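Local coordinates for protein metagenomic carboxyl esterase MGS0156 (Uncultured organism, PDB 5D8M) that probably hydrolyses carboxylic ester bonds, as a carboxyl esterase built on an alpha/beta-hydrolase fold, at residues 34-39 with 332-337; 109-114 with 119-124; 15-20 with 225-230; 130-135 with 164-169; 263-266 with 272-275. One frame throughout, in Å; residues are numbered along the deposited sequence.

Contact 1. Residues 34-39 with 332-337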
# COMPACT_ATOMS: atom_id res chain seq x y z
N ARG A 34 -8.06 14.34 -1.85
CA ARG A 34 -8.40 14.00 -0.47
C ARG A 34 -9.85 14.28 -0.12
O ARG A 34 -10.46 13.54 0.66
CB ARG A 34 -7.52 14.77 0.52
CG ARG A 34 -6.09 14.28 0.58
CD ARG A 34 -5.27 15.13 1.52
NE ARG A 34 -5.08 16.49 1.01
CZ ARG A 34 -4.84 17.53 1.79
NH1 ARG A 34 -4.79 17.36 3.11
NH2 ARG A 34 -4.65 18.74 1.26
N GLY A 35 -10.38 15.38 -0.65
CA GLY A 35 -11.74 15.80 -0.36
C GLY A 35 -12.78 14.87 -0.96
O GLY A 35 -13.72 14.48 -0.28
N ARG A 36 -12.61 14.51 -2.22
CA ARG A 36 -13.59 13.64 -2.86
C ARG A 36 -13.48 12.22 -2.29
O ARG A 36 -14.49 11.55 -2.08
CB ARG A 36 -13.40 13.64 -4.39
CG ARG A 36 -14.39 12.75 -5.16
CD ARG A 36 -15.84 13.09 -4.86
NE ARG A 36 -16.75 12.27 -5.65
CZ ARG A 36 -18.08 12.28 -5.54
NH1 ARG A 36 -18.67 13.10 -4.67
NH2 ARG A 36 -18.82 11.50 -6.31
N PHE A 37 -12.26 11.78 -1.99
CA PHE A 37 -12.12 10.44 -1.42
C PHE A 37 -12.80 10.36 -0.04
O PHE A 37 -13.51 9.37 0.23
CB PHE A 37 -10.65 10.04 -1.34
CG PHE A 37 -10.45 8.60 -0.91
CD1 PHE A 37 -10.61 7.56 -1.81
CD2 PHE A 37 -10.15 8.31 0.41
CE1 PHE A 37 -10.45 6.22 -1.40
CE2 PHE A 37 -9.97 6.98 0.83
CZ PHE A 37 -10.12 5.94 -0.08
N ARG A 38 -12.61 11.37 0.81
CA ARG A 38 -13.29 11.39 2.12
C ARG A 38 -14.82 11.34 1.96
O ARG A 38 -15.52 10.60 2.66
CB ARG A 38 -12.92 12.65 2.93
CG ARG A 38 -13.70 12.77 4.26
CD ARG A 38 -13.33 14.05 5.06
NE ARG A 38 -11.88 14.17 5.27
CZ ARG A 38 -11.19 13.55 6.22
NH1 ARG A 38 -11.80 12.76 7.09
NH2 ARG A 38 -9.87 13.73 6.31
N GLU A 39 -15.30 12.11 1.00
CA GLU A 39 -16.71 12.17 0.68
C GLU A 39 -17.27 10.79 0.29
O GLU A 39 -18.31 10.37 0.78
CB GLU A 39 -16.91 13.17 -0.45
CG GLU A 39 -18.34 13.55 -0.78
CD GLU A 39 -18.37 14.71 -1.76
OE1 GLU A 39 -17.31 14.99 -2.36
OE2 GLU A 39 -19.43 15.36 -1.89
N ALA A 332 -12.07 1.64 -5.07
CA ALA A 332 -12.67 1.18 -6.32
C ALA A 332 -13.60 2.23 -6.93
O ALA A 332 -13.59 2.43 -8.13
CB ALA A 332 -13.45 -0.15 -6.11
N ARG A 333 -14.44 2.84 -6.10
CA ARG A 333 -15.40 3.82 -6.60
C ARG A 333 -14.73 5.12 -7.03
O ARG A 333 -15.15 5.73 -8.01
CB ARG A 333 -16.48 4.11 -5.54
CG ARG A 333 -17.41 2.90 -5.29
CD ARG A 333 -18.69 3.35 -4.65
NE ARG A 333 -19.50 2.25 -4.12
CZ ARG A 333 -20.42 1.59 -4.81
NH1 ARG A 333 -20.67 1.89 -6.09
NH2 ARG A 333 -21.10 0.63 -4.20
N TYR A 334 -13.69 5.54 -6.31
CA TYR A 334 -12.94 6.76 -6.67
C TYR A 334 -12.27 6.55 -8.03
O TYR A 334 -12.36 7.40 -8.92
CB TYR A 334 -11.87 7.14 -5.61
CG TYR A 334 -11.20 8.47 -5.92
CD1 TYR A 334 -10.22 8.57 -6.92
CD2 TYR A 334 -11.54 9.62 -5.21
CE1 TYR A 334 -9.62 9.78 -7.22
CE2 TYR A 334 -10.93 10.84 -5.51
CZ TYR A 334 -9.97 10.91 -6.51
OH TYR A 334 -9.39 12.11 -6.83
N VAL A 335 -11.59 5.42 -8.19
CA VAL A 335 -10.85 5.19 -9.43
C VAL A 335 -11.80 5.02 -10.62
O VAL A 335 -11.58 5.61 -11.69
CB VAL A 335 -9.91 3.95 -9.31
CG1 VAL A 335 -9.21 3.67 -10.63
CG2 VAL A 335 -8.87 4.20 -8.22
N GLU A 336 -12.88 4.26 -10.43
CA GLU A 336 -13.88 4.14 -11.50
C GLU A 336 -14.42 5.52 -11.90
O GLU A 336 -14.58 5.82 -13.09
CB GLU A 336 -15.04 3.24 -11.10
CG GLU A 336 -16.13 3.20 -12.20
CD GLU A 336 -17.31 2.32 -11.84
OE1 GLU A 336 -17.17 1.43 -10.95
OE2 GLU A 336 -18.38 2.50 -12.46
N GLU A 337 -14.71 6.35 -10.91
CA GLU A 337 -15.18 7.70 -11.18
C GLU A 337 -14.09 8.51 -11.89
O GLU A 337 -14.38 9.24 -12.85
CB GLU A 337 -15.60 8.39 -9.89
CG GLU A 337 -16.10 9.84 -10.07
CD GLU A 337 -16.59 10.46 -8.76
OE1 GLU A 337 -15.74 10.94 -7.98
OE2 GLU A 337 -17.82 10.47 -8.52
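Arg36 and Glu337 lock helix 34-48 to helix 324-338 through a side-on, bidentate salt bridge. Arg36 NE reaches Glu337 OE1 at 2.9 Å, and Arg36 NH2 reaches Glu337 OE2 at 2.6 Å, one nitrogen to each oxygen and each oxygen using its syn lone pair. The guanidinium and carboxylate are nearly coplanar, 17° between their planes, although the two side chains cross at about a right angle. Both leave their helices with CG anti to the backbone N; Glu337 then stays extended, whereas Arg36 bends at its second torsion (chi2 55°), which swings the guanidinium round to meet the acid. The remaining nitrogen, Arg36 NH1, makes a weaker bond to Glu39 OE1 one turn along its own helix (3.3 Å) and also bonds Arg76 O.

Beside this salt bridge the packing is mainly apolar and buried. Tyr334 points at the other helix and brings its CE2 within 3.9 Å of both Arg36 CB and Phe37 N, the latter at the ring edge. Phe37 passes Tyr334 at a slant, its ring edge met by Tyr334 CB, with CD1 4.0 Å from that carbon. Leu292 of strand 290-293 touches both rings. The axes of the two short segments approach to 10.1 Å at 128°, with Phe37 and Tyr334 the closest CA pair.

Since Glu39 and Glu337 share Arg36, the three make a salt-bridge network. Its coplanar pairing fixes the rotation of the guanidinium and joins the two helices by charge next to their apolar packing.

Contact 2. Residues 109-114 with 119-124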
# COMPACT_ATOMS: atom_id res chain seq x y z
N ASP A 109 -10.79 -9.53 4.36
CA ASP A 109 -12.11 -9.25 4.90
C ASP A 109 -12.86 -8.15 4.11
O ASP A 109 -14.03 -7.89 4.38
CB ASP A 109 -12.00 -8.87 6.38
CG ASP A 109 -11.06 -7.67 6.65
OD1 ASP A 109 -10.26 -7.22 5.76
OD2 ASP A 109 -11.12 -7.21 7.81
N ALA A 110 -12.18 -7.53 3.15
CA ALA A 110 -12.79 -6.49 2.31
C ALA A 110 -13.33 -7.00 0.96
O ALA A 110 -14.13 -6.33 0.31
CB ALA A 110 -11.77 -5.38 2.04
N ARG A 111 -12.88 -8.16 0.52
CA ARG A 111 -13.24 -8.64 -0.81
C ARG A 111 -14.72 -9.03 -0.98
O ARG A 111 -15.27 -8.76 -2.05
CB ARG A 111 -12.32 -9.80 -1.18
CG ARG A 111 -10.85 -9.31 -1.26
CD ARG A 111 -9.89 -10.46 -1.44
NE ARG A 111 -10.06 -11.09 -2.75
CZ ARG A 111 -9.40 -12.18 -3.15
NH1 ARG A 111 -8.53 -12.78 -2.34
NH2 ARG A 111 -9.63 -12.68 -4.37
N PRO A 112 -15.39 -9.61 0.05
CA PRO A 112 -16.83 -9.81 -0.14
C PRO A 112 -17.60 -8.50 -0.43
O PRO A 112 -18.50 -8.49 -1.28
CB PRO A 112 -17.28 -10.41 1.19
CG PRO A 112 -16.06 -11.16 1.67
CD PRO A 112 -14.91 -10.26 1.29
N ASP A 113 -17.23 -7.41 0.25
CA ASP A 113 -17.98 -6.18 0.07
C ASP A 113 -17.76 -5.60 -1.32
O ASP A 113 -18.70 -5.14 -1.95
CB ASP A 113 -17.61 -5.12 1.10
CG ASP A 113 -18.24 -3.76 0.79
OD1 ASP A 113 -19.44 -3.57 1.11
OD2 ASP A 113 -17.53 -2.88 0.21
N VAL A 114 -16.54 -5.62 -1.83
CA VAL A 114 -16.37 -4.94 -3.11
C VAL A 114 -16.95 -5.82 -4.22
O VAL A 114 -17.45 -5.30 -5.21
CB VAL A 114 -14.89 -4.55 -3.39
CG1 VAL A 114 -14.37 -3.57 -2.30
CG2 VAL A 114 -13.99 -5.76 -3.50
N TYR A 119 -17.13 -5.20 -8.25
CA TYR A 119 -15.70 -5.16 -8.49
C TYR A 119 -15.12 -6.56 -8.28
O TYR A 119 -15.17 -7.10 -7.16
CB TYR A 119 -15.02 -4.13 -7.58
CG TYR A 119 -15.55 -2.72 -7.79
CD1 TYR A 119 -15.12 -1.97 -8.88
CD2 TYR A 119 -16.48 -2.15 -6.92
CE1 TYR A 119 -15.61 -0.68 -9.12
CE2 TYR A 119 -16.97 -0.85 -7.14
CZ TYR A 119 -16.52 -0.13 -8.25
OH TYR A 119 -16.97 1.15 -8.50
N ALA A 120 -14.58 -7.16 -9.34
CA ALA A 120 -13.89 -8.45 -9.22
C ALA A 120 -12.54 -8.26 -8.52
O ALA A 120 -11.97 -7.16 -8.54
CB ALA A 120 -13.69 -9.09 -10.62
N THR A 121 -12.05 -9.30 -7.85
CA THR A 121 -10.76 -9.20 -7.19
C THR A 121 -9.90 -10.43 -7.47
O THR A 121 -10.40 -11.55 -7.51
CB THR A 121 -10.89 -9.06 -5.64
OG1 THR A 121 -11.46 -10.25 -5.09
CG2 THR A 121 -11.77 -7.89 -5.28
N THR A 122 -8.62 -10.20 -7.64
CA THR A 122 -7.63 -11.26 -7.76
C THR A 122 -6.51 -10.96 -6.78
O THR A 122 -6.02 -9.85 -6.76
CB THR A 122 -7.06 -11.35 -9.19
OG1 THR A 122 -8.07 -11.83 -10.07
CG2 THR A 122 -5.86 -12.28 -9.24
N LEU A 123 -6.12 -11.94 -5.98
CA LEU A 123 -4.97 -11.80 -5.11
C LEU A 123 -3.71 -12.41 -5.75
O LEU A 123 -3.68 -13.58 -6.09
CB LEU A 123 -5.24 -12.47 -3.76
CG LEU A 123 -4.06 -12.50 -2.77
CD1 LEU A 123 -3.59 -11.09 -2.40
CD2 LEU A 123 -4.48 -13.27 -1.51
N VAL A 124 -2.65 -11.62 -5.86
CA VAL A 124 -1.39 -12.12 -6.38
C VAL A 124 -0.51 -12.63 -5.23
O VAL A 124 -0.35 -11.96 -4.21
CB VAL A 124 -0.65 -11.02 -7.17
CG1 VAL A 124 0.73 -11.54 -7.66
CG2 VAL A 124 -1.52 -10.57 -8.33
O HOH W 1 -7.54 -14.61 -6.20
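Arg111 holds Thr121 with two nitrogens closing on one hydroxyl. Its NE donates to Thr121 OG1 at 2.9 Å and its NH2 to the same oxygen at 3.1 Å, the straighter bond being that of NE (156° against 138°). The oxygen lies at the guanidinium edge, 6° out of the plane, where the bend of the arginine chain at chi3 sets it. Glu115 OE2 is a further partner of this hydroxyl. Arg111 NH2 also makes a weak, long bond to Thr121 O, and is weakly linked to a water that accepts from Leu123 N at 3.0 Å. Arg111 NH1 lies 3.6 Å from Leu123 CB, a packing contact.

An alanine in place of Arg111 would take away both donors to the threonine hydroxyl, which would probably leave Glu115 with a less firmly placed partner and Leu123 with less cover.

Further along, Tyr119 N donates to Val114 O at 3.1 Å, closing the short turn between helix and strand. Val114 CG2 packs on Thr121 CG2 at 3.6 Å. The phenol of Tyr119 is satisfied away from here, by Glu336.

Helix 111-116 lies between strand 87-92 and strand 120-123 in sequence, forming a beta-alpha-beta unit. Strand 120-123 bonds to 87-92 and is the outermost strand at this end of the parallel sheet, while helix 324-338 packs on Val114 and Tyr119.

Contact 3. Residues 15-20 with 225-230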
# COMPACT_ATOMS: atom_id res chain seq x y z
N HIS A 15 27.55 7.82 -1.39
CA HIS A 15 27.88 7.48 -2.76
C HIS A 15 26.69 6.85 -3.49
O HIS A 15 26.53 7.04 -4.69
CB HIS A 15 29.08 6.52 -2.80
CG HIS A 15 30.34 7.10 -2.23
ND1 HIS A 15 31.37 6.32 -1.74
CD2 HIS A 15 30.75 8.39 -2.09
CE1 HIS A 15 32.35 7.10 -1.32
NE2 HIS A 15 31.99 8.36 -1.51
N ALA A 16 25.86 6.11 -2.76
CA ALA A 16 24.73 5.43 -3.38
C ALA A 16 23.51 6.33 -3.51
O ALA A 16 22.60 6.04 -4.28
CB ALA A 16 24.37 4.17 -2.59
N MSE A 17 23.49 7.43 -2.78
CA MSE A 17 22.29 8.26 -2.70
C MSE A 17 22.18 9.22 -3.86
O MSE A 17 23.14 9.91 -4.20
CB MSE A 17 22.26 9.03 -1.38
CG MSE A 17 21.03 9.88 -1.20
SE MSE A 17 19.36 8.84 -1.11
CE MSE A 17 19.71 7.83 0.47
N SER A 18 21.00 9.27 -4.47
CA SER A 18 20.67 10.28 -5.46
C SER A 18 20.09 11.51 -4.76
O SER A 18 19.32 11.36 -3.82
CB SER A 18 19.65 9.73 -6.46
OG SER A 18 20.07 8.47 -6.96
N PRO A 19 20.46 12.73 -5.22
CA PRO A 19 19.88 13.96 -4.68
C PRO A 19 18.37 13.89 -4.61
O PRO A 19 17.71 13.53 -5.60
CB PRO A 19 20.34 15.03 -5.68
CG PRO A 19 21.62 14.51 -6.18
CD PRO A 19 21.43 13.02 -6.29
N SER A 20 17.83 14.20 -3.45
CA SER A 20 16.40 14.19 -3.25
C SER A 20 16.00 15.38 -2.41
O SER A 20 16.83 16.00 -1.74
CB SER A 20 15.95 12.88 -2.58
OG SER A 20 16.50 12.80 -1.26
N LEU A 225 13.97 -2.25 -0.77
CA LEU A 225 13.34 -1.28 0.12
C LEU A 225 14.29 -0.19 0.62
O LEU A 225 13.89 0.67 1.41
CB LEU A 225 12.71 -2.01 1.31
CG LEU A 225 11.53 -2.87 0.86
CD1 LEU A 225 10.99 -3.75 2.01
CD2 LEU A 225 10.45 -1.95 0.30
N LYS A 226 15.55 -0.22 0.20
CA LYS A 226 16.49 0.81 0.63
C LYS A 226 16.18 2.13 -0.05
O LYS A 226 15.91 2.17 -1.25
CB LYS A 226 17.95 0.40 0.35
CG LYS A 226 18.39 -0.74 1.25
CD LYS A 226 19.80 -1.21 1.00
CE LYS A 226 20.10 -2.43 1.87
NZ LYS A 226 21.50 -2.85 1.71
N ARG A 227 16.19 3.19 0.73
CA ARG A 227 15.86 4.51 0.24
C ARG A 227 16.71 4.90 -0.99
O ARG A 227 16.18 5.36 -1.99
CB ARG A 227 16.03 5.54 1.37
CG ARG A 227 15.94 6.97 0.91
CD ARG A 227 16.03 7.94 2.09
NE ARG A 227 14.78 7.94 2.86
CZ ARG A 227 14.57 8.70 3.92
NH1 ARG A 227 15.53 9.50 4.36
NH2 ARG A 227 13.40 8.65 4.55
N ALA A 228 18.02 4.69 -0.91
CA ALA A 228 18.92 4.99 -2.02
C ALA A 228 18.48 4.25 -3.30
O ALA A 228 18.38 4.83 -4.37
CB ALA A 228 20.35 4.61 -1.66
N TYR A 229 18.16 2.98 -3.17
CA TYR A 229 17.72 2.21 -4.31
C TYR A 229 16.40 2.71 -4.91
O TYR A 229 16.27 2.89 -6.12
CB TYR A 229 17.59 0.75 -3.91
CG TYR A 229 17.35 -0.18 -5.07
CD1 TYR A 229 18.42 -0.68 -5.80
CD2 TYR A 229 16.07 -0.56 -5.41
CE1 TYR A 229 18.21 -1.54 -6.86
CE2 TYR A 229 15.85 -1.42 -6.46
CZ TYR A 229 16.91 -1.91 -7.19
OH TYR A 229 16.68 -2.77 -8.24
N ARG A 230 15.42 2.91 -4.04
CA ARG A 230 14.09 3.35 -4.46
C ARG A 230 14.08 4.77 -5.06
O ARG A 230 13.37 5.01 -6.02
CB ARG A 230 13.13 3.26 -3.27
CG ARG A 230 12.83 1.81 -2.81
CD ARG A 230 11.52 1.22 -3.40
NE ARG A 230 11.44 1.35 -4.86
CZ ARG A 230 11.83 0.42 -5.73
NH1 ARG A 230 12.30 -0.76 -5.32
NH2 ARG A 230 11.70 0.63 -7.03
O HOH W 2 19.95 6.57 -4.94
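Ala16 and Met17, where helix 10-16 ends, rest on Arg227 and Ala228 at the start of helix 227-236. Lys226 occupies the N-cap position of that helix, and its carbonyl oxygen accepts a hydrogen bond from Arg230 N at 2.9 Å, completing the first turn.

Arg227 comes next. Its CG lies 3.9 Å from Met17 CE, so the aliphatic part of the arginine is what touches, while its guanidinium goes to a salt bridge with Asp283. Met17, present as selenomethionine, starts with CG anti to the backbone N (chi1 -178°) and then bends at both following torsions; that fold carries the terminal methyl over to the helix.

Ala228 has the largest share of the contact and points at the other segment. Its CB makes van der Waals contacts with Ala16 CB at 4.1 Å, Ala16 O at 3.7 Å and Met17 CE at 3.9 Å, and its N lies 3.8 Å from Met17 CE. A buried alanine lets the two backbones come close, with the CA atoms of Met17 and Ala228 4.7 Å apart. A water bonded to Ala16 O and Ser18 OG also lies near Ala228 O, but there the distance is too short to be trusted. At the end of the segment, Arg230 NH2 forms a salt bridge with Glu166 of helix 159-170.

The arrangement is peripheral packing: the end of helix 10-16 packs on the start of helix 227-236, which lies between strands 178-184 and 244-248 in sequence, consistent with the region into which many alpha/beta hydrolases insert cap elements.

Contact 4. Residues 130-135 with 164-169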
# COMPACT_ATOMS: atom_id res chain seq x y z
N TRP A 130 11.47 -12.12 -1.51
CA TRP A 130 12.11 -11.98 -2.82
C TRP A 130 12.21 -10.51 -3.25
O TRP A 130 11.42 -9.70 -2.81
CB TRP A 130 11.32 -12.75 -3.88
CG TRP A 130 11.49 -14.26 -3.76
CD1 TRP A 130 12.35 -14.93 -2.94
CD2 TRP A 130 10.80 -15.25 -4.52
NE1 TRP A 130 12.23 -16.30 -3.14
CE2 TRP A 130 11.28 -16.51 -4.11
CE3 TRP A 130 9.81 -15.20 -5.50
CZ2 TRP A 130 10.81 -17.71 -4.65
CZ3 TRP A 130 9.34 -16.39 -6.03
CH2 TRP A 130 9.84 -17.62 -5.61
N GLY A 131 13.15 -10.19 -4.15
CA GLY A 131 13.34 -8.82 -4.60
C GLY A 131 12.24 -8.38 -5.56
O GLY A 131 11.45 -9.20 -6.05
N SER A 132 12.18 -7.08 -5.83
CA SER A 132 11.15 -6.53 -6.69
C SER A 132 11.20 -7.05 -8.14
O SER A 132 10.16 -7.25 -8.74
CB SER A 132 11.23 -5.01 -6.68
OG SER A 132 10.73 -4.53 -5.45
N ALA A 133 12.39 -7.26 -8.70
CA ALA A 133 12.47 -7.76 -10.07
C ALA A 133 11.85 -9.15 -10.21
O ALA A 133 11.11 -9.43 -11.17
CB ALA A 133 13.92 -7.79 -10.56
N ARG A 134 12.15 -10.03 -9.26
CA ARG A 134 11.60 -11.36 -9.29
C ARG A 134 10.05 -11.33 -9.12
O ARG A 134 9.33 -12.06 -9.81
CB ARG A 134 12.25 -12.22 -8.21
CG ARG A 134 11.84 -13.68 -8.31
CD ARG A 134 12.70 -14.57 -7.44
NE ARG A 134 12.50 -15.99 -7.75
CZ ARG A 134 13.17 -16.97 -7.16
NH1 ARG A 134 14.05 -16.69 -6.21
NH2 ARG A 134 12.96 -18.24 -7.50
N ASN A 135 9.56 -10.47 -8.24
CA ASN A 135 8.11 -10.37 -8.03
C ASN A 135 7.40 -9.68 -9.19
O ASN A 135 6.26 -10.01 -9.49
CB ASN A 135 7.81 -9.63 -6.72
CG ASN A 135 8.01 -10.51 -5.52
OD1 ASN A 135 8.15 -11.72 -5.65
ND2 ASN A 135 7.98 -9.93 -4.34
N VAL A 164 4.98 -3.66 -8.27
CA VAL A 164 4.14 -3.33 -9.43
C VAL A 164 4.77 -2.22 -10.28
O VAL A 164 4.80 -2.33 -11.51
CB VAL A 164 2.70 -2.93 -8.99
CG1 VAL A 164 1.92 -2.30 -10.14
CG2 VAL A 164 1.94 -4.16 -8.48
N LEU A 165 5.30 -1.16 -9.66
CA LEU A 165 5.94 -0.09 -10.44
C LEU A 165 7.13 -0.63 -11.25
O LEU A 165 7.32 -0.25 -12.40
CB LEU A 165 6.41 1.05 -9.52
CG LEU A 165 5.31 1.88 -8.84
CD1 LEU A 165 5.88 3.13 -8.10
CD2 LEU A 165 4.20 2.28 -9.84
N GLU A 166 7.93 -1.51 -10.65
CA GLU A 166 9.04 -2.08 -11.39
C GLU A 166 8.52 -2.92 -12.56
O GLU A 166 9.12 -2.93 -13.63
CB GLU A 166 9.94 -2.91 -10.47
CG GLU A 166 10.61 -2.03 -9.39
CD GLU A 166 12.00 -2.50 -8.93
OE1 GLU A 166 12.51 -3.54 -9.40
OE2 GLU A 166 12.59 -1.79 -8.08
N ALA A 167 7.41 -3.61 -12.35
CA ALA A 167 6.80 -4.40 -13.42
C ALA A 167 6.34 -3.48 -14.57
O ALA A 167 6.59 -3.75 -15.74
CB ALA A 167 5.63 -5.21 -12.87
N LEU A 168 5.68 -2.38 -14.23
CA LEU A 168 5.17 -1.45 -15.26
C LEU A 168 6.30 -0.85 -16.08
O LEU A 168 6.19 -0.64 -17.27
CB LEU A 168 4.34 -0.34 -14.60
CG LEU A 168 3.04 -0.87 -14.00
CD1 LEU A 168 2.31 0.21 -13.28
CD2 LEU A 168 2.16 -1.42 -15.13
N VAL A 169 7.42 -0.59 -15.42
CA VAL A 169 8.59 -0.08 -16.10
C VAL A 169 9.28 -1.14 -16.94
O VAL A 169 9.80 -0.85 -18.01
CB VAL A 169 9.59 0.51 -15.08
CG1 VAL A 169 10.94 0.79 -15.75
CG2 VAL A 169 9.02 1.79 -14.48
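The first turn of helix 132-143, with Gly131 at its N-cap position, faces the middle of helix 159-170 where Ser132 and Glu166 meet, the nearest CA atoms being those of Ala133 and Glu166 at 6.8 Å. The contact is small and rests on one carboxylate set against one beta carbon. Ser132 CB lies 3.3 Å from Glu166 OE1 and 3.5 Å from Glu166 CD, so the serine methylene covers the acid group while its hydroxyl goes to Asp163 OD1. The serine oxygen stands beside its own backbone N (chi1 -74°), and that leaves CB to do the touching.

Glu166 bends at its second torsion (chi2 -149°) and brings OE1 to 3.8 Å from Ala133 N, near the start of the helix, whose dipole would be expected to favour the negative charge. Its other oxygen, OE2, is paired with Arg230 NH2. A glutamine in place of Glu166 would probably leave Arg230 without its charged mate, and the group near Ser132 less firmly fixed.

Asn135 ND2 also binds Asp163, so this acid ties helix 159-170 to two residues of helix 132-143. Helix 227-236 touches both, through Arg230 on Ser132 and Tyr229 and Phe233 on Glu166. Helix 159-170 directly follows strand 151-157, where alpha/beta hydrolases usually carry the nucleophile elbow, and strand 178-184 lies beneath Val164 and Leu168.

Contact 5. Residues 263-266 with 272-275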
# COMPACT_ATOMS: atom_id res chain seq x y z
N PRO A 263 8.16 -0.35 18.43
CA PRO A 263 9.59 -0.04 18.42
C PRO A 263 10.09 0.58 17.11
O PRO A 263 11.02 1.40 17.13
CB PRO A 263 10.24 -1.41 18.64
CG PRO A 263 9.22 -2.19 19.40
CD PRO A 263 7.90 -1.76 18.81
N PHE A 264 9.47 0.22 15.99
CA PHE A 264 9.89 0.75 14.70
C PHE A 264 9.27 2.12 14.50
O PHE A 264 9.92 3.02 14.01
CB PHE A 264 9.52 -0.23 13.57
CG PHE A 264 10.03 -1.62 13.82
CD1 PHE A 264 11.38 -1.91 13.64
CD2 PHE A 264 9.20 -2.60 14.33
CE1 PHE A 264 11.89 -3.19 13.92
CE2 PHE A 264 9.69 -3.90 14.62
CZ PHE A 264 11.03 -4.19 14.41
N TYR A 265 8.01 2.26 14.92
CA TYR A 265 7.38 3.57 14.98
C TYR A 265 8.26 4.59 15.72
O TYR A 265 8.37 5.74 15.31
CB TYR A 265 6.02 3.49 15.67
CG TYR A 265 5.38 4.84 15.90
CD1 TYR A 265 4.55 5.41 14.93
CD2 TYR A 265 5.60 5.54 17.07
CE1 TYR A 265 3.97 6.65 15.15
CE2 TYR A 265 5.03 6.77 17.29
CZ TYR A 265 4.21 7.31 16.33
OH TYR A 265 3.64 8.54 16.57
N ASP A 266 8.86 4.14 16.82
CA ASP A 266 9.62 5.03 17.67
C ASP A 266 10.91 5.50 16.98
O ASP A 266 11.33 6.63 17.16
CB ASP A 266 9.97 4.34 19.00
CG ASP A 266 8.76 4.23 19.95
OD1 ASP A 266 7.74 4.93 19.74
OD2 ASP A 266 8.86 3.46 20.92
N ASP A 272 9.94 11.97 11.99
CA ASP A 272 8.60 12.13 11.40
C ASP A 272 7.52 11.26 12.08
O ASP A 272 7.41 10.06 11.85
CB ASP A 272 8.64 11.84 9.89
CG ASP A 272 7.52 12.57 9.11
OD1 ASP A 272 6.43 12.82 9.68
OD2 ASP A 272 7.72 12.90 7.91
N ALA A 273 6.71 11.91 12.91
CA ALA A 273 5.61 11.28 13.60
C ALA A 273 4.51 10.80 12.67
O ALA A 273 3.67 10.01 13.07
CB ALA A 273 5.03 12.25 14.63
N LEU A 274 4.51 11.26 11.42
CA LEU A 274 3.49 10.82 10.48
C LEU A 274 4.04 9.61 9.75
O LEU A 274 4.52 9.72 8.63
CB LEU A 274 3.11 11.92 9.48
CG LEU A 274 2.09 12.94 9.97
CD1 LEU A 274 2.59 13.73 11.16
CD2 LEU A 274 1.73 13.90 8.85
N ASN A 275 4.00 8.48 10.44
CA ASN A 275 4.50 7.22 9.92
C ASN A 275 3.62 6.09 10.43
O ASN A 275 3.03 6.21 11.51
CB ASN A 275 5.96 6.98 10.33
CG ASN A 275 6.10 6.48 11.77
OD1 ASN A 275 6.00 5.27 12.02
ND2 ASN A 275 6.36 7.39 12.70
O HOH W 3 1.87 9.30 14.91
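Tyr265 overlaps the side-chain amide of Asn275, ring against amide with the two planes 38° apart. The CD1 side of the ring does the touching: Tyr265 CD1 lies 3.3 Å from Asn275 OD1, and its CE1 is 3.5 Å from Asn275 ND2. The tyrosine ring extends from a helix residue with CG anti to the backbone N (chi1 174°), and this sends it out over the loop that follows.

The far end of the ring is tied to the loop through water. Tyr265 OH donates to a water at 2.5 Å, and that water donates on to Ala273 O at 2.7 Å, a bridge that spans the 3.8 Å between the phenol oxygen and the carbonyl oxygen. The first of these distances is unusually short, so the exact geometry of the bridge is less certain.

The loop holds itself in place. Asn275 ND2 gives a fairly straight bond to Asp272 O at 3.0 Å (155°), in the carbonyl plane, and Asn275 OD1 is bonded to Gly277 N, so both ends of the amide are occupied and its rotation is fixed. Asp272 OD1 accepts from Leu274 N, closing an Asx turn, and Leu274 is the centre of an inverse gamma turn with a weak bond between Asn275 N and Ala273 O. The amide therefore presents a preset surface to the tyrosine.

In the fold, helix 262-269 follows strand 244-248. Residues 272-275 lie early in the loop that leads to strand 290-293, the neighbouring parallel strand; Asn275 also touches Leu268 and Ala269 of the helix.

How the contacts relate
Contacts 1 and 2 touch: Tyr119 OH of the outermost strand lies 2.5 Å from Glu336 OE1 of helix 324-338, a probable hydrogen bond, though their centres are about 18 Å apart. Contacts 3 and 4 are joined by the salt bridge of Arg230 NH2 with Glu166 OE2 at 2.8 Å, their centres about 17 Å apart. Contact 5 stands alone, its nearest atoms about 8 Å from contact 3 and about 9 Å from contact 1. Contacts 2 and 3 lie on opposite sides of the chain's centre, their centres about 34 Å apart. Contact 4 lies on the helix after strand 151-157, where this fold usually places the nucleophile elbow, so it is probably the one most closely connected with the catalytic region.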